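Local coordinates for ESX-1 secretion-associated protein EspB (Mycobacterium marinum, PDB 7P0Z) that is secreted through the ESX-1 system and assembles into a seven-subunit, channel-like structure, probably taking part in protein transport, at residues E256-E259 with K260-E264; I248-Y251 with A252-Q255; N159-N162 with L163-R167. All blocks are in the same frame, centred on the assembly; numbering follows the deposited sequence.

Contact 1: residues E256-E259 with K260-E264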
loop_
_atom_site.group_PDB
_atom_site.type_symbol
_atom_site.label_atom_id
_atom_site.label_comp_id
_atom_site.label_asym_id
_atom_site.label_seq_id
_atom_site.Cartn_x
_atom_site.Cartn_y
_atom_site.Cartn_z
ATOM N N GLU A 256 7.988 -15.675 -34.433
ATOM C CA GLU A 256 8.175 -14.893 -33.223
ATOM C C GLU A 256 6.941 -14.075 -32.898
ATOM O O GLU A 256 6.313 -14.270 -31.852
ATOM C CB GLU A 256 9.368 -13.965 -33.383
ATOM C CG GLU A 256 9.589 -13.095 -32.181
ATOM C CD GLU A 256 10.799 -12.207 -32.321
ATOM O OE1 GLU A 256 11.444 -12.244 -33.390
ATOM O OE2 GLU A 256 11.113 -11.473 -31.364
ATOM N N THR A 257 6.599 -13.132 -33.776
ATOM C CA THR A 257 5.494 -12.229 -33.494
ATOM C C THR A 257 4.218 -12.995 -33.187
ATOM O O THR A 257 3.405 -12.556 -32.378
ATOM C CB THR A 257 5.251 -11.295 -34.668
ATOM O OG1 THR A 257 5.051 -12.070 -35.848
ATOM C CG2 THR A 257 6.402 -10.387 -34.866
ATOM N N SER A 258 4.026 -14.134 -33.830
ATOM C CA SER A 258 2.822 -14.912 -33.628
ATOM C C SER A 258 2.771 -15.491 -32.230
ATOM O O SER A 258 1.750 -15.386 -31.545
ATOM C CB SER A 258 2.748 -16.017 -34.659
ATOM O OG SER A 258 1.671 -16.874 -34.393
ATOM N N GLU A 259 3.856 -16.117 -31.787
ATOM C CA GLU A 259 3.874 -16.572 -30.409
ATOM C C GLU A 259 3.640 -15.410 -29.458
ATOM O O GLU A 259 2.939 -15.555 -28.454
ATOM C CB GLU A 259 5.189 -17.264 -30.095
ATOM C CG GLU A 259 5.186 -18.719 -30.468
ATOM C CD GLU A 259 6.361 -19.496 -29.891
ATOM O OE1 GLU A 259 7.183 -18.898 -29.171
ATOM O OE2 GLU A 259 6.469 -20.707 -30.163
ATOM N N LYS A 260 4.185 -14.245 -29.778
ATOM C CA LYS A 260 4.087 -13.117 -28.864
ATOM C C LYS A 260 2.652 -12.620 -28.749
ATOM O O LYS A 260 2.116 -12.442 -27.647
ATOM C CB LYS A 260 5.003 -12.012 -29.351
ATOM C CG LYS A 260 5.193 -10.935 -28.389
ATOM C CD LYS A 260 6.228 -9.987 -28.872
ATOM C CE LYS A 260 7.563 -10.697 -28.947
ATOM N NZ LYS A 260 8.010 -11.205 -27.622
ATOM N N VAL A 261 2.017 -12.413 -29.891
ATOM C CA VAL A 261 0.639 -11.975 -29.942
ATOM C C VAL A 261 -0.275 -12.985 -29.277
ATOM O O VAL A 261 -1.166 -12.616 -28.515
ATOM C CB VAL A 261 0.240 -11.713 -31.403
ATOM C CG1 VAL A 261 -1.246 -11.600 -31.545
ATOM C CG2 VAL A 261 0.864 -10.442 -31.851
ATOM N N LEU A 262 -0.083 -14.266 -29.552
ATOM C CA LEU A 262 -0.966 -15.256 -28.965
ATOM C C LEU A 262 -0.770 -15.392 -27.467
ATOM O O LEU A 262 -1.735 -15.657 -26.754
ATOM C CB LEU A 262 -0.787 -16.594 -29.653
ATOM C CG LEU A 262 -1.745 -16.796 -30.811
ATOM C CD1 LEU A 262 -1.486 -15.814 -31.900
ATOM C CD2 LEU A 262 -1.556 -18.182 -31.334
ATOM N N SER A 263 0.440 -15.214 -26.954
ATOM C CA SER A 263 0.592 -15.241 -25.508
ATOM C C SER A 263 -0.132 -14.067 -24.871
ATOM O O SER A 263 -0.825 -14.223 -23.857
ATOM C CB SER A 263 2.065 -15.224 -25.122
ATOM O OG SER A 263 2.636 -13.976 -25.444
ATOM N N GLU A 264 0.031 -12.878 -25.448
ATOM C CA GLU A 264 -0.727 -11.726 -24.979
ATOM C C GLU A 264 -2.220 -12.016 -24.993
ATOM O O GLU A 264 -2.930 -11.764 -24.015
ATOM C CB GLU A 264 -0.429 -10.530 -25.862
ATOM C CG GLU A 264 -0.817 -9.215 -25.296
ATOM C CD GLU A 264 0.236 -8.648 -24.416
ATOM O OE1 GLU A 264 1.375 -9.142 -24.472
ATOM O OE2 GLU A 264 -0.048 -7.682 -23.702
#
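Lys260 meets Glu256 and Thr257 across one turn of α-helix, within helix 244-268 of the PPE domain. Lys260 N donates to Glu256 O at 3.0 Å. The same i to i+4 pattern continues with Val261 N to Thr257 O, Leu262 N to Ser258 O and Ser263 N to Glu259 O. Lys260 CB lies against the backbone, 3.5 Å from Thr257 O. Further out the lysine chain is bent twice (chi3 -65°, chi4 -61°). This puts Lys260 CE 4.4 Å from Glu256 OE2 at the exposed flank. The charged ends stay 4.9 Å apart, from Lys260 NZ to Glu256 OE2, so any attraction between them acts without direct contact.

Glu259 meets the next turn mainly through its backbone, where Glu259 O takes the bond from Ser263 N. Its CB touches Lys260 N, but the side chain then runs outward, extended beyond CG. The carboxylate forms a salt bridge with Arg223 of the second subunit. Leu219 of that subunit packs on the same side chain, so this flank of the helix faces a subunit interface.

Ser258 is buried on another flank. Its OG is anti to its own N (chi1 173°) and is hydrogen-bonded to His225 of the same chain. Leu262 reaches back one turn with its methyl. Leu262 CD1 comes 3.3 Å from Ser258 O and 4.2 Å from Ser258 OG. Both side chains also touch Ala138 of helix 133-143, which joins this turn to the rest of the helical bundle.

Lys260 O, in turn, receives two donors from the same face of its plane. They are the backbone N of Glu264, at 3.1 Å, and Ser263 OG, at 2.7 Å from Lys260 O.

Contact 2: residues I248-Y251 with A252-Q255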
loop_
_atom_site.group_PDB
_atom_site.type_symbol
_atom_site.label_atom_id
_atom_site.label_comp_id
_atom_site.label_asym_id
_atom_site.label_seq_id
_atom_site.Cartn_x
_atom_site.Cartn_y
_atom_site.Cartn_z
ATOM N N ILE A 248 13.461 -17.272 -45.119
ATOM C CA ILE A 248 13.679 -17.972 -43.861
ATOM C C ILE A 248 13.731 -16.981 -42.713
ATOM O O ILE A 248 13.160 -17.212 -41.638
ATOM C CB ILE A 248 14.957 -18.819 -43.971
ATOM C CG1 ILE A 248 14.868 -19.699 -45.224
ATOM C CG2 ILE A 248 15.181 -19.649 -42.734
ATOM C CD1 ILE A 248 16.162 -20.305 -45.626
ATOM N N LYS A 249 14.397 -15.852 -42.935
ATOM C CA LYS A 249 14.389 -14.756 -41.979
ATOM C C LYS A 249 12.967 -14.309 -41.659
ATOM O O LYS A 249 12.581 -14.185 -40.489
ATOM C CB LYS A 249 15.203 -13.606 -42.559
ATOM C CG LYS A 249 15.261 -12.351 -41.732
ATOM C CD LYS A 249 16.138 -11.340 -42.426
ATOM C CE LYS A 249 16.156 -10.006 -41.732
ATOM N NZ LYS A 249 14.894 -9.310 -41.978
ATOM N N LEU A 250 12.166 -14.088 -42.696
ATOM C CA LEU A 250 10.802 -13.623 -42.496
ATOM C C LEU A 250 9.965 -14.658 -41.760
ATOM O O LEU A 250 9.109 -14.302 -40.948
ATOM C CB LEU A 250 10.162 -13.277 -43.833
ATOM C CG LEU A 250 8.918 -12.394 -43.731
ATOM C CD1 LEU A 250 9.140 -11.285 -42.746
ATOM C CD2 LEU A 250 8.529 -11.818 -45.067
ATOM N N TYR A 251 10.173 -15.935 -42.047
ATOM C CA TYR A 251 9.448 -16.983 -41.344
ATOM C C TYR A 251 9.746 -16.939 -39.864
ATOM O O TYR A 251 8.845 -17.042 -39.031
ATOM C CB TYR A 251 9.844 -18.336 -41.888
ATOM C CG TYR A 251 9.208 -19.502 -41.209
ATOM C CD1 TYR A 251 7.991 -19.965 -41.622
ATOM C CD2 TYR A 251 9.830 -20.156 -40.173
ATOM C CE1 TYR A 251 7.411 -21.043 -41.042
ATOM C CE2 TYR A 251 9.250 -21.230 -39.583
ATOM C CZ TYR A 251 8.037 -21.665 -40.023
ATOM O OH TYR A 251 7.431 -22.739 -39.452
ATOM N N ALA A 252 11.017 -16.821 -39.516
ATOM C CA ALA A 252 11.343 -16.760 -38.104
ATOM C C ALA A 252 10.728 -15.529 -37.463
ATOM O O ALA A 252 10.254 -15.588 -36.323
ATOM C CB ALA A 252 12.852 -16.776 -37.901
ATOM N N GLU A 253 10.722 -14.400 -38.168
ATOM C CA GLU A 253 10.141 -13.207 -37.566
ATOM C C GLU A 253 8.638 -13.347 -37.367
ATOM O O GLU A 253 8.103 -12.957 -36.324
ATOM C CB GLU A 253 10.450 -11.979 -38.401
ATOM C CG GLU A 253 11.860 -11.499 -38.201
ATOM C CD GLU A 253 12.140 -10.201 -38.910
ATOM O OE1 GLU A 253 11.278 -9.750 -39.688
ATOM O OE2 GLU A 253 13.214 -9.623 -38.672
ATOM N N TYR A 254 7.940 -13.881 -38.363
ATOM C CA TYR A 254 6.523 -14.138 -38.204
ATOM C C TYR A 254 6.274 -15.043 -37.022
ATOM O O TYR A 254 5.396 -14.783 -36.206
ATOM C CB TYR A 254 5.938 -14.782 -39.445
ATOM C CG TYR A 254 5.674 -13.846 -40.565
ATOM C CD1 TYR A 254 6.003 -12.509 -40.473
ATOM C CD2 TYR A 254 4.996 -14.281 -41.683
ATOM C CE1 TYR A 254 5.728 -11.658 -41.498
ATOM C CE2 TYR A 254 4.710 -13.445 -42.696
ATOM C CZ TYR A 254 5.072 -12.135 -42.608
ATOM O OH TYR A 254 4.768 -11.311 -43.658
ATOM N N GLN A 255 7.007 -16.133 -36.941
ATOM C CA GLN A 255 6.734 -17.117 -35.914
ATOM C C GLN A 255 6.976 -16.526 -34.539
ATOM O O GLN A 255 6.218 -16.783 -33.594
ATOM C CB GLN A 255 7.599 -18.330 -36.183
ATOM C CG GLN A 255 7.282 -19.520 -35.398
ATOM C CD GLN A 255 8.076 -20.688 -35.876
ATOM O OE1 GLN A 255 8.872 -20.555 -36.787
ATOM N NE2 GLN A 255 7.864 -21.846 -35.270
#
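Ile248 and Ala252 are joined across a regular α-helical turn of helix 244-268, with Ala252 N donating to Ile248 O at 3.0 Å. Lys249 comes next. Its backbone O accepts from Glu253 N, while its side chain runs beside that of Glu253, both pointing the same way. The charges form a long salt bridge, 3.7 Å from Lys249 NZ to Glu253 OE2, at the protein surface.

Leu250 O accepts from Tyr254 N. The leucine side chain also lies over one face of the Tyr254 ring. Leu250 CG makes a CH-π contact 4.2 Å from the centroid of the Tyr254 ring, displaced toward the rim, and Leu250 CD1 touches Tyr254 CE1 at 3.7 Å. Both residues pack on Leu234 of helix 228-237, so this face of the turn joins two helices.

Tyr251 O accepts from Gln255 N. With Tyr251 CG anti to the backbone N (chi1 178°), the ring comes close to Gln255, and it packs edge-to-face with the ring of Phe132. The Gln255 amide stands steeply to the Tyr251 ring, their planes 76° apart. Gln255 OE1 is modelled only 2.9 Å from Tyr251 CE2, a tight and somewhat doubtful approach.

Contact 3: residues N159-N162 with L163-R167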
loop_
_atom_site.group_PDB
_atom_site.type_symbol
_atom_site.label_atom_id
_atom_site.label_comp_id
_atom_site.label_asym_id
_atom_site.label_seq_id
_atom_site.Cartn_x
_atom_site.Cartn_y
_atom_site.Cartn_z
ATOM N N ASN A 159 -24.654 -2.024 -20.917
ATOM C CA ASN A 159 -24.542 -0.622 -20.536
ATOM C C ASN A 159 -25.902 0.045 -20.443
ATOM O O ASN A 159 -26.150 0.844 -19.531
ATOM C CB ASN A 159 -23.660 0.127 -21.516
ATOM C CG ASN A 159 -22.295 0.351 -20.991
ATOM O OD1 ASN A 159 -22.125 0.740 -19.846
ATOM N ND2 ASN A 159 -21.299 0.121 -21.819
ATOM N N ASN A 160 -26.793 -0.257 -21.380
ATOM C CA ASN A 160 -28.137 0.276 -21.275
ATOM C C ASN A 160 -28.790 -0.180 -19.989
ATOM O O ASN A 160 -29.460 0.605 -19.319
ATOM C CB ASN A 160 -28.980 -0.146 -22.465
ATOM C CG ASN A 160 -28.569 0.527 -23.719
ATOM O OD1 ASN A 160 -27.970 1.589 -23.698
ATOM N ND2 ASN A 160 -28.883 -0.090 -24.838
ATOM N N PHE A 161 -28.603 -1.444 -19.630
ATOM C CA PHE A 161 -29.188 -1.934 -18.395
ATOM C C PHE A 161 -28.606 -1.230 -17.176
ATOM O O PHE A 161 -29.340 -0.889 -16.247
ATOM C CB PHE A 161 -29.005 -3.440 -18.278
ATOM C CG PHE A 161 -29.841 -4.039 -17.214
ATOM C CD1 PHE A 161 -31.212 -4.026 -17.319
ATOM C CD2 PHE A 161 -29.267 -4.532 -16.063
ATOM C CE1 PHE A 161 -31.985 -4.538 -16.326
ATOM C CE2 PHE A 161 -30.044 -5.048 -15.069
ATOM C CZ PHE A 161 -31.403 -5.052 -15.201
ATOM N N ASN A 162 -27.291 -1.057 -17.140
ATOM C CA ASN A 162 -26.639 -0.231 -16.129
ATOM C C ASN A 162 -27.351 1.104 -15.941
ATOM O O ASN A 162 -27.759 1.471 -14.833
ATOM C CB ASN A 162 -25.194 -0.003 -16.549
ATOM C CG ASN A 162 -24.448 0.902 -15.623
ATOM O OD1 ASN A 162 -24.812 1.087 -14.479
ATOM N ND2 ASN A 162 -23.443 1.555 -16.153
ATOM N N LEU A 163 -27.494 1.850 -17.030
ATOM C CA LEU A 163 -28.094 3.168 -16.918
ATOM C C LEU A 163 -29.544 3.091 -16.476
ATOM O O LEU A 163 -29.999 3.905 -15.668
ATOM C CB LEU A 163 -27.980 3.908 -18.239
ATOM C CG LEU A 163 -26.547 4.197 -18.643
ATOM C CD1 LEU A 163 -26.545 4.995 -19.916
ATOM C CD2 LEU A 163 -25.825 4.946 -17.545
ATOM N N SER A 164 -30.290 2.129 -16.994
ATOM C CA SER A 164 -31.699 2.093 -16.665
ATOM C C SER A 164 -31.930 1.638 -15.230
ATOM O O SER A 164 -32.921 2.032 -14.618
ATOM C CB SER A 164 -32.440 1.227 -17.665
ATOM O OG SER A 164 -31.982 -0.088 -17.620
ATOM N N LEU A 165 -31.038 0.833 -14.671
ATOM C CA LEU A 165 -31.102 0.575 -13.241
ATOM C C LEU A 165 -30.811 1.834 -12.451
ATOM O O LEU A 165 -31.508 2.145 -11.486
ATOM C CB LEU A 165 -30.121 -0.512 -12.838
ATOM C CG LEU A 165 -30.402 -1.965 -13.166
ATOM C CD1 LEU A 165 -29.301 -2.809 -12.560
ATOM C CD2 LEU A 165 -31.741 -2.375 -12.638
ATOM N N GLN A 166 -29.774 2.568 -12.841
ATOM C CA GLN A 166 -29.463 3.805 -12.143
ATOM C C GLN A 166 -30.607 4.803 -12.189
ATOM O O GLN A 166 -30.785 5.578 -11.251
ATOM C CB GLN A 166 -28.209 4.426 -12.722
ATOM C CG GLN A 166 -26.961 3.967 -12.071
ATOM C CD GLN A 166 -25.733 4.350 -12.836
ATOM O OE1 GLN A 166 -24.859 5.003 -12.311
ATOM N NE2 GLN A 166 -25.632 3.901 -14.064
ATOM N N ARG A 167 -31.391 4.804 -13.248
ATOM C CA ARG A 167 -32.483 5.757 -13.306
ATOM C C ARG A 167 -33.667 5.354 -12.463
ATOM O O ARG A 167 -34.633 6.108 -12.395
ATOM C CB ARG A 167 -33.008 5.932 -14.711
ATOM C CG ARG A 167 -32.074 6.496 -15.657
ATOM C CD ARG A 167 -32.774 6.633 -16.945
ATOM N NE ARG A 167 -31.835 7.075 -17.937
ATOM C CZ ARG A 167 -31.183 6.237 -18.719
ATOM N NH1 ARG A 167 -31.448 4.953 -18.649
ATOM N NH2 ARG A 167 -30.309 6.685 -19.597
#
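Phe161 and Leu165 form the main apolar pair of this helical turn. They sit four residues apart on helix 149-166. Phe161 CG is anti to the backbone N (chi1 -167°), which tips the ring toward the following turn. Leu165 takes the other common choice, with CG anti to its carbonyl carbon (chi1 -74°). The leucine therefore comes over one face of the phenylalanine ring, displaced toward the rim. Leu165 CG makes a CH-π contact 4.0 Å from the centroid of the Phe161 ring. Both methyls reach the ring near CE2 and CZ. Leu165 CD1 touches Phe161 CE2 at 3.4 Å, and Leu165 CD2 meets Phe161 CZ at 3.7 Å. Ala28, Pro30 and Pro31 of a loop also pack on Phe161, as does Ser204 of helix 181-224.

Ser164 turns its hydroxyl back over the preceding turn. Ser164 OG lies between its own N and carbonyl carbon, 3.1 Å from both Asn160 O and Phe161 O. Either carbonyl could take the single proton.

Leu163 places CG 3.5 Å from Asn159 O, the carbonyl that also accepts its backbone N. Gln166 follows with a chain extended beyond CG. Gln166 N donates to Asn162 O at 3.0 Å, and Gln166 NE2 adds a weak bond to the same oxygen at 3.3 Å. Asn162 O thus takes a firm backbone bond and a weaker side-chain one from a single glutamine. Gln166 OE1 accepts a hydrogen bond from Gln50 NE2 of the third subunit, and Leu163 packs on Glu49 of that subunit. On another flank, Asn162 rests on Ala201 and Ala205.

The whole is a buried turn of i to i+4 bonded α-helix in the PPE-domain helical bundle, placed where two EspB subunits of the assembly meet.

How the contacts relate
From the N terminus, contact 3 comes first, on helix 149-166. Helices 181-224 and 228-237 follow, and then helix 244-268 carries contact 2 and contact 1 in turn. Each contact is local to one helix. None closes a loop, and none nests in or crosses another. Contact 2 ends at Gln255 and contact 1 begins at Glu256, their centres 13 Å apart. Contact 3 is distant, its centre 38 Å from that of contact 1 and 49 Å from that of contact 2. Contact 2 faces helix 228-237, contact 1 faces helix 133-143, and contact 3 faces helix 181-224. Contacts 1 and 3 also meet neighbouring subunits.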